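PDB 1JMX: amine Dehydrogenase from Pseudomonas putida, which probably takes part in the oxidative deamination of primary amines as the beta-propeller subunit of a three-chain dehydrogenase that carries heme c. Local coordinates for residues Y199-Q204 against L256-L261; T296-A301 against M339-P344; D53-Y58 against D71-K76. All coordinates share one frame; numbering follows the deposited sequence.

Contact 1 (Y199-Q204 against L256-L261); sequences YFWPHQ and LYFTGL
Trp201 sets CG anti to its carbonyl carbon, beside the backbone N (chi1 -52°), while Thr259 holds OG1 between its backbone N and carbonyl carbon (chi1 63°), which sends methyl CG2 to the indole. The two side chains cross at about a right angle, with CG2 3.4 Å from Trp201 CD2. The same torsion aims OG1 the other way, to hydrogen bonds with the backbone of Tyr298 and Val300. Farther along the indole, Trp201 CH2 rests 3.6 Å from Phe258 CD2, the two rings meeting obliquely.

Tyr199 approaches under this tryptophan, whose CE3 stands over the centre of the phenol ring. Its hydroxyl receives the backbone N-H of Gly260 near the ring plane (Gly260 N to Tyr199 OH 3.0 Å, 157° at the hydrogen). The same OH pairs with His203 NE2 at 2.8 Å, either being able to donate, and a water 3.1 Å from Tyr199 OH donates to Gly260 O. A phenylalanine at Tyr199 would probably leave Gly260 N-H and His203 NE2 without their common mate, with the packing on its faces left to fix the imidazole's rotation.

His203 is also held across its plane: Leu261 CD2 makes a CH-pi contact over one face, 4.1 Å from the His203 ring centroid, and Trp201 O lies over the opposite face.

The loop before strand 209-218 is joined to strand 257-262, the innermost of its propeller blade, by the Gly260 N bond and by apolar contacts of Trp201 and His203. One direct bond and a water bridge cross to the strand, while the histidine probably fixes the rotation of the hydroxyl.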
# COMPACT_ATOMS: atom_id res chain seq x y z
N TYR B 199 -8.23 -16.79 -7.86
CA TYR B 199 -9.32 -17.56 -7.28
C TYR B 199 -8.89 -18.34 -6.04
O TYR B 199 -7.99 -19.17 -6.11
CB TYR B 199 -9.88 -18.51 -8.33
CG TYR B 199 -11.38 -18.51 -8.43
CD1 TYR B 199 -12.05 -17.48 -9.10
CD2 TYR B 199 -12.14 -19.53 -7.86
CE1 TYR B 199 -13.43 -17.47 -9.19
CE2 TYR B 199 -13.52 -19.52 -7.95
CZ TYR B 199 -14.16 -18.50 -8.62
OH TYR B 199 -15.52 -18.49 -8.71
N PHE B 200 -9.54 -18.06 -4.92
CA PHE B 200 -9.25 -18.72 -3.66
C PHE B 200 -10.48 -19.42 -3.12
O PHE B 200 -10.56 -19.72 -1.93
CB PHE B 200 -8.78 -17.70 -2.63
CG PHE B 200 -7.60 -16.90 -3.06
CD1 PHE B 200 -6.51 -17.52 -3.69
CD2 PHE B 200 -7.57 -15.52 -2.88
CE1 PHE B 200 -5.43 -16.78 -4.13
CE2 PHE B 200 -6.49 -14.77 -3.32
CZ PHE B 200 -5.42 -15.40 -3.94
N TRP B 201 -11.43 -19.71 -3.99
CA TRP B 201 -12.67 -20.34 -3.58
C TRP B 201 -12.95 -21.66 -4.31
O TRP B 201 -13.46 -21.65 -5.43
CB TRP B 201 -13.83 -19.34 -3.75
CG TRP B 201 -13.57 -17.97 -3.09
CD1 TRP B 201 -13.86 -17.62 -1.80
CD2 TRP B 201 -12.94 -16.82 -3.68
NE1 TRP B 201 -13.46 -16.32 -1.56
CE2 TRP B 201 -12.89 -15.81 -2.69
CE3 TRP B 201 -12.41 -16.54 -4.95
CZ2 TRP B 201 -12.34 -14.54 -2.93
CZ3 TRP B 201 -11.86 -15.28 -5.19
CH2 TRP B 201 -11.83 -14.30 -4.18
N PRO B 202 -12.56 -22.80 -3.71
CA PRO B 202 -12.78 -24.12 -4.31
C PRO B 202 -14.23 -24.55 -4.06
O PRO B 202 -14.52 -25.28 -3.11
CB PRO B 202 -11.78 -25.00 -3.55
CG PRO B 202 -11.81 -24.40 -2.18
CD PRO B 202 -11.79 -22.91 -2.45
N HIS B 203 -15.14 -24.06 -4.90
CA HIS B 203 -16.56 -24.38 -4.77
C HIS B 203 -16.83 -25.87 -4.97
O HIS B 203 -16.31 -26.49 -5.89
CB HIS B 203 -17.40 -23.65 -5.83
CG HIS B 203 -17.07 -22.20 -6.01
ND1 HIS B 203 -17.50 -21.22 -5.14
CD2 HIS B 203 -16.42 -21.55 -7.00
CE1 HIS B 203 -17.14 -20.04 -5.60
NE2 HIS B 203 -16.49 -20.21 -6.73
N GLN B 204 -17.65 -26.42 -4.08
CA GLN B 204 -18.08 -27.80 -4.19
C GLN B 204 -19.54 -27.63 -4.63
O GLN B 204 -20.47 -27.79 -3.84
CB GLN B 204 -17.96 -28.52 -2.85
CG GLN B 204 -16.52 -28.77 -2.43
CD GLN B 204 -16.40 -29.66 -1.20
OE1 GLN B 204 -17.06 -29.44 -0.19
NE2 GLN B 204 -15.54 -30.67 -1.30
N LEU B 256 -15.80 -5.78 -11.81
CA LEU B 256 -15.12 -6.99 -11.37
C LEU B 256 -16.00 -7.91 -10.54
O LEU B 256 -16.92 -7.45 -9.86
CB LEU B 256 -13.87 -6.63 -10.56
CG LEU B 256 -12.77 -5.80 -11.21
CD1 LEU B 256 -11.67 -5.57 -10.19
CD2 LEU B 256 -12.22 -6.49 -12.46
N TYR B 257 -15.71 -9.21 -10.63
CA TYR B 257 -16.40 -10.27 -9.89
C TYR B 257 -15.29 -11.15 -9.30
O TYR B 257 -14.28 -11.40 -9.96
CB TYR B 257 -17.27 -11.15 -10.81
CG TYR B 257 -18.30 -10.39 -11.62
CD1 TYR B 257 -18.27 -10.44 -13.01
CD2 TYR B 257 -19.26 -9.59 -11.00
CE1 TYR B 257 -19.17 -9.70 -13.77
CE2 TYR B 257 -20.16 -8.85 -11.75
CZ TYR B 257 -20.11 -8.91 -13.14
OH TYR B 257 -20.99 -8.17 -13.89
N PHE B 258 -15.45 -11.57 -8.05
CA PHE B 258 -14.45 -12.43 -7.40
C PHE B 258 -14.77 -13.90 -7.65
O PHE B 258 -13.88 -14.70 -7.95
CB PHE B 258 -14.37 -12.13 -5.91
CG PHE B 258 -13.32 -11.11 -5.55
CD1 PHE B 258 -12.65 -10.40 -6.54
CD2 PHE B 258 -13.01 -10.87 -4.22
CE1 PHE B 258 -11.67 -9.46 -6.21
CE2 PHE B 258 -12.02 -9.93 -3.87
CZ PHE B 258 -11.36 -9.23 -4.87
N THR B 259 -16.04 -14.26 -7.50
CA THR B 259 -16.50 -15.62 -7.74
C THR B 259 -17.70 -15.62 -8.67
O THR B 259 -18.41 -14.61 -8.81
CB THR B 259 -16.91 -16.34 -6.44
OG1 THR B 259 -18.02 -15.67 -5.86
CG2 THR B 259 -15.77 -16.39 -5.46
N GLY B 260 -17.91 -16.76 -9.32
CA GLY B 260 -19.02 -16.91 -10.24
C GLY B 260 -19.37 -18.37 -10.36
O GLY B 260 -18.49 -19.21 -10.41
N LEU B 261 -20.66 -18.67 -10.36
CA LEU B 261 -21.15 -20.04 -10.49
C LEU B 261 -22.30 -20.14 -11.47
O LEU B 261 -23.11 -19.23 -11.62
CB LEU B 261 -21.64 -20.61 -9.16
CG LEU B 261 -20.66 -21.18 -8.13
CD1 LEU B 261 -21.46 -21.73 -6.96
CD2 LEU B 261 -19.79 -22.27 -8.74
O HOH W 1 -16.27 -20.31 -11.07

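Contact 2 (T296-A301 against M339-P344); sequences TYYCVA and MSTTTP
Cys299, Pro344 and Tyr298 carry most of this buried contact, whose touching parts, 298-301 and 340-344, run 13° apart in direction. Cys299 places SG anti to its backbone N (chi1 -162°), which brings the sulfur 3.6 Å from Pro344 CD, with Thr343 OG1 on its flank. At its other end the proline packs CB 3.8 Å from Ala301 CB, so the ring spans two residues pointing from strand 299-302 to the same side.

Tyr298 meets the turn from Met339 to Thr342 edge-on: its CD2 lies 3.2 Å from Ser340 O, which sits near the ring plane. That turn is of type II', closed by Thr342 N to Met339 O at 3.1 Å. Tyr298 OH and Ser340 OG each hydrogen-bond to an acidic side chain of another protein chain, placing this end at a subunit interface.

No direct hydrogen bond crosses the segments. A water donates to Val300 O (3.0 Å) and Pro344 O (2.7 Å). The contact joins strand 299-302, the first of one propeller blade, to the loop leading into strand 345-348, which completes the sheet with strand 12-18. Sulfur, methyl, proline carbons and a tyrosine edge against a carbonyl oxygen meet directly; the polar link here runs through a bound water.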
# COMPACT_ATOMS: atom_id res chain seq x y z
N THR B 296 -19.96 -5.29 -0.02
CA THR B 296 -19.20 -6.21 -0.85
C THR B 296 -19.32 -7.63 -0.33
O THR B 296 -19.32 -7.85 0.88
CB THR B 296 -17.71 -5.83 -0.91
OG1 THR B 296 -17.58 -4.53 -1.47
CG2 THR B 296 -16.92 -6.80 -1.76
N TYR B 297 -19.50 -8.57 -1.25
CA TYR B 297 -19.57 -9.99 -0.93
C TYR B 297 -18.55 -10.65 -1.85
O TYR B 297 -18.35 -10.19 -2.98
CB TYR B 297 -20.97 -10.56 -1.17
CG TYR B 297 -22.00 -10.20 -0.12
CD1 TYR B 297 -22.87 -9.13 -0.32
CD2 TYR B 297 -22.11 -10.94 1.06
CE1 TYR B 297 -23.83 -8.80 0.63
CE2 TYR B 297 -23.07 -10.62 2.01
CZ TYR B 297 -23.93 -9.54 1.80
OH TYR B 297 -24.85 -9.19 2.75
N TYR B 298 -17.87 -11.69 -1.37
CA TYR B 298 -16.86 -12.37 -2.17
C TYR B 298 -17.30 -13.62 -2.91
O TYR B 298 -17.03 -13.79 -4.10
CB TYR B 298 -15.71 -12.85 -1.29
CG TYR B 298 -14.79 -11.83 -0.69
CD1 TYR B 298 -14.56 -10.59 -1.30
CD2 TYR B 298 -14.06 -12.14 0.46
CE1 TYR B 298 -13.62 -9.69 -0.76
CE2 TYR B 298 -13.14 -11.26 0.99
CZ TYR B 298 -12.91 -10.04 0.38
OH TYR B 298 -11.97 -9.21 0.93
N CYS B 299 -17.96 -14.50 -2.17
CA CYS B 299 -18.32 -15.81 -2.66
C CYS B 299 -19.79 -16.22 -2.82
O CYS B 299 -20.57 -16.16 -1.87
CB CYS B 299 -17.61 -16.82 -1.76
SG CYS B 299 -17.45 -18.46 -2.40
N VAL B 300 -20.13 -16.70 -4.01
CA VAL B 300 -21.48 -17.19 -4.29
C VAL B 300 -21.57 -18.66 -3.91
O VAL B 300 -20.56 -19.37 -3.90
CB VAL B 300 -21.90 -17.05 -5.79
CG1 VAL B 300 -22.17 -15.60 -6.15
CG2 VAL B 300 -20.86 -17.65 -6.71
N ALA B 301 -22.78 -19.10 -3.58
CA ALA B 301 -23.05 -20.49 -3.25
C ALA B 301 -24.50 -20.78 -3.64
O ALA B 301 -25.40 -20.01 -3.33
CB ALA B 301 -22.83 -20.76 -1.76
N MET B 339 -16.17 -13.32 7.87
CA MET B 339 -15.99 -14.58 7.16
C MET B 339 -14.70 -14.51 6.35
O MET B 339 -14.12 -15.53 5.99
CB MET B 339 -17.16 -14.84 6.21
CG MET B 339 -18.41 -15.40 6.86
SD MET B 339 -19.65 -15.90 5.66
CE MET B 339 -20.70 -14.45 5.62
N SER B 340 -14.28 -13.28 6.04
CA SER B 340 -13.07 -13.05 5.26
C SER B 340 -13.08 -13.84 3.94
O SER B 340 -14.08 -13.81 3.22
CB SER B 340 -11.83 -13.35 6.10
OG SER B 340 -10.69 -12.83 5.45
N THR B 341 -12.01 -14.59 3.65
CA THR B 341 -11.93 -15.34 2.39
C THR B 341 -12.54 -16.75 2.40
O THR B 341 -12.26 -17.54 1.50
CB THR B 341 -10.48 -15.45 1.86
OG1 THR B 341 -9.69 -16.21 2.78
CG2 THR B 341 -9.88 -14.06 1.66
N THR B 342 -13.37 -17.04 3.39
CA THR B 342 -14.02 -18.35 3.51
C THR B 342 -14.92 -18.67 2.31
O THR B 342 -15.46 -17.77 1.68
CB THR B 342 -14.88 -18.41 4.79
OG1 THR B 342 -15.24 -19.77 5.07
CG2 THR B 342 -16.17 -17.62 4.62
N THR B 343 -15.07 -19.96 2.01
CA THR B 343 -15.93 -20.38 0.91
C THR B 343 -17.09 -21.28 1.40
O THR B 343 -16.86 -22.35 1.96
CB THR B 343 -15.13 -21.02 -0.30
OG1 THR B 343 -16.00 -21.83 -1.10
CG2 THR B 343 -13.99 -21.83 0.15
N PRO B 344 -18.33 -20.78 1.29
CA PRO B 344 -19.55 -21.48 1.69
C PRO B 344 -19.69 -22.78 0.90
O PRO B 344 -19.72 -22.77 -0.32
CB PRO B 344 -20.65 -20.49 1.31
CG PRO B 344 -19.98 -19.17 1.51
CD PRO B 344 -18.65 -19.40 0.86
O HOH W 2 -19.15 -21.81 -2.79

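Contact 3 (D53-Y58 against D71-K76); sequences DNRTAY and DLDTCK
Arg55 stretches across to Asp71 with its chain extended from CG to NE, CG opposite the backbone N (chi1 178°), and forms a two-pronged salt bridge. Arg55 NH2 gives the straighter bond, 3.3 Å to Asp71 OD1 at 162°, with the acceptor close to the guanidinium plane; Arg55 NE reaches Asp71 OD2 at 3.0 Å but bends to a weak bond. The guanidinium and this carboxylate are tilted 28° apart. Asp73 comes from a different direction: its OD2 lies over one guanidinium face, 3.1 Å from Arg55 NH1, so it adds charge attraction without a pointing N-H.

Next to the charged group, Leu72 N donates to Arg55 O at 3.0 Å, Thr56 and Asp71 form an antiparallel non-hydrogen-bonded pair, and Leu72 CD1 packs 3.7 Å from Ala57 CB.

A second shell sets both partners. Asp53 shapes the turn that presents Arg55: its OD2 accepts from Arg55 N, an Asx turn, and from Thr56 N, an Asx motif, both on the same face of the carboxylate, while Thr56 OG1 donates to Asp53 OD1 at 2.7 Å. Asp71 is fixed in turn by Thr74 OG1, 2.7 Å from Asp71 OD1 and on the opposite face from the arginine, and by Asp73 N, which meets OD2 from above the plane in a second Asx turn.

Farther out, Asp73 bonds to Leu7 N and forms a salt bridge with Arg349, and the disulfide Cys75-Cys37 ties this turn to strand 32-38 of the adjoining blade. Two carboxylates around one guanidinium, with a further arginine beside them, make a charge network that would probably keep both aspartates ionised and hold neighbouring turns of one blade together.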
# COMPACT_ATOMS: atom_id res chain seq x y z
N ASP B 53 -17.66 -38.38 2.87
CA ASP B 53 -18.53 -38.97 3.87
C ASP B 53 -19.69 -38.06 4.28
O ASP B 53 -20.54 -38.45 5.07
CB ASP B 53 -17.72 -39.40 5.11
CG ASP B 53 -17.04 -38.24 5.83
OD1 ASP B 53 -16.35 -38.50 6.84
OD2 ASP B 53 -17.19 -37.07 5.41
N ASN B 54 -19.71 -36.84 3.73
CA ASN B 54 -20.75 -35.84 4.03
C ASN B 54 -20.84 -35.61 5.51
O ASN B 54 -21.89 -35.19 6.02
CB ASN B 54 -22.12 -36.31 3.53
CG ASN B 54 -22.14 -36.58 2.06
OD1 ASN B 54 -21.61 -35.81 1.27
ND2 ASN B 54 -22.76 -37.69 1.68
N ARG B 55 -19.73 -35.82 6.20
CA ARG B 55 -19.69 -35.70 7.65
C ARG B 55 -18.42 -35.01 8.17
O ARG B 55 -18.46 -34.37 9.22
CB ARG B 55 -19.81 -37.10 8.24
CG ARG B 55 -19.73 -37.17 9.73
CD ARG B 55 -19.81 -38.60 10.22
NE ARG B 55 -19.65 -38.61 11.67
CZ ARG B 55 -20.45 -39.25 12.52
NH1 ARG B 55 -21.49 -39.96 12.08
NH2 ARG B 55 -20.26 -39.10 13.84
N THR B 56 -17.32 -35.13 7.43
CA THR B 56 -16.06 -34.54 7.85
C THR B 56 -15.64 -33.36 6.98
O THR B 56 -15.53 -33.48 5.77
CB THR B 56 -14.90 -35.57 7.82
OG1 THR B 56 -15.27 -36.76 8.53
CG2 THR B 56 -13.64 -34.98 8.45
N ALA B 57 -15.41 -32.22 7.63
CA ALA B 57 -14.97 -31.02 6.93
C ALA B 57 -13.46 -30.87 7.12
O ALA B 57 -12.96 -31.02 8.23
CB ALA B 57 -15.68 -29.78 7.49
N TYR B 58 -12.74 -30.67 6.02
CA TYR B 58 -11.30 -30.46 6.11
C TYR B 58 -11.05 -28.98 5.89
O TYR B 58 -11.52 -28.40 4.91
CB TYR B 58 -10.55 -31.34 5.10
CG TYR B 58 -10.53 -32.80 5.52
CD1 TYR B 58 -11.52 -33.68 5.10
CD2 TYR B 58 -9.52 -33.29 6.36
CE1 TYR B 58 -11.52 -35.00 5.50
CE2 TYR B 58 -9.52 -34.61 6.77
CZ TYR B 58 -10.52 -35.47 6.33
OH TYR B 58 -10.52 -36.79 6.73
N ASP B 71 -15.29 -33.38 12.62
CA ASP B 71 -16.51 -34.16 12.44
C ASP B 71 -17.67 -33.24 12.82
O ASP B 71 -17.82 -32.89 13.99
CB ASP B 71 -16.50 -35.40 13.33
CG ASP B 71 -17.87 -36.05 13.46
OD1 ASP B 71 -18.11 -36.70 14.50
OD2 ASP B 71 -18.71 -35.93 12.56
N LEU B 72 -18.48 -32.86 11.84
CA LEU B 72 -19.61 -31.96 12.06
C LEU B 72 -20.68 -32.44 13.06
O LEU B 72 -21.31 -31.61 13.72
CB LEU B 72 -20.27 -31.62 10.73
CG LEU B 72 -19.79 -30.39 9.96
CD1 LEU B 72 -18.29 -30.19 10.10
CD2 LEU B 72 -20.20 -30.50 8.51
N ASP B 73 -20.90 -33.75 13.14
CA ASP B 73 -21.90 -34.30 14.06
C ASP B 73 -21.55 -34.11 15.53
O ASP B 73 -22.44 -34.07 16.38
CB ASP B 73 -22.11 -35.80 13.82
CG ASP B 73 -22.98 -36.09 12.61
OD1 ASP B 73 -23.57 -35.16 12.02
OD2 ASP B 73 -23.07 -37.28 12.23
N THR B 74 -20.26 -33.98 15.82
CA THR B 74 -19.83 -33.84 17.21
C THR B 74 -18.86 -32.67 17.43
O THR B 74 -18.53 -32.35 18.57
CB THR B 74 -19.10 -35.14 17.68
OG1 THR B 74 -17.94 -35.36 16.87
CG2 THR B 74 -20.03 -36.35 17.55
N CYS B 75 -18.42 -32.06 16.34
CA CYS B 75 -17.46 -30.96 16.38
C CYS B 75 -16.08 -31.44 16.81
O CYS B 75 -15.25 -30.64 17.25
CB CYS B 75 -17.90 -29.85 17.33
SG CYS B 75 -19.32 -28.87 16.76
N LYS B 76 -15.81 -32.74 16.65
CA LYS B 76 -14.52 -33.29 17.05
C LYS B 76 -13.40 -33.18 16.01
O LYS B 76 -13.59 -33.48 14.84
CB LYS B 76 -14.66 -34.76 17.46
CG LYS B 76 -13.44 -35.29 18.20
CD LYS B 76 -13.16 -36.77 17.91
CE LYS B 76 -14.17 -37.70 18.58
NZ LYS B 76 -13.89 -39.14 18.25
O HOH W 3 -23.46 -39.46 14.63

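From the N terminus, contact 3 comes first and closes a short excursion within one blade, joining the turn before strand 56-61 to the turn after strand 66-71. Contact 1 then ties the long loop before strand 209-218 to strand 257-262, and contact 2 joins strand 299-302 to the loop leading into the C-terminal strand 345-348, which pairs with strand 12-18 to close the propeller ring. The three follow in series; none nests or crosses. Contacts 1 and 2 touch, with centres about 8 Å apart, through Phe258 and Thr259 against Tyr298 to Val300 near the propeller centre. Contact 3 stands apart, its centre about 24 Å from that of contact 1 and about 21 Å from that of contact 2.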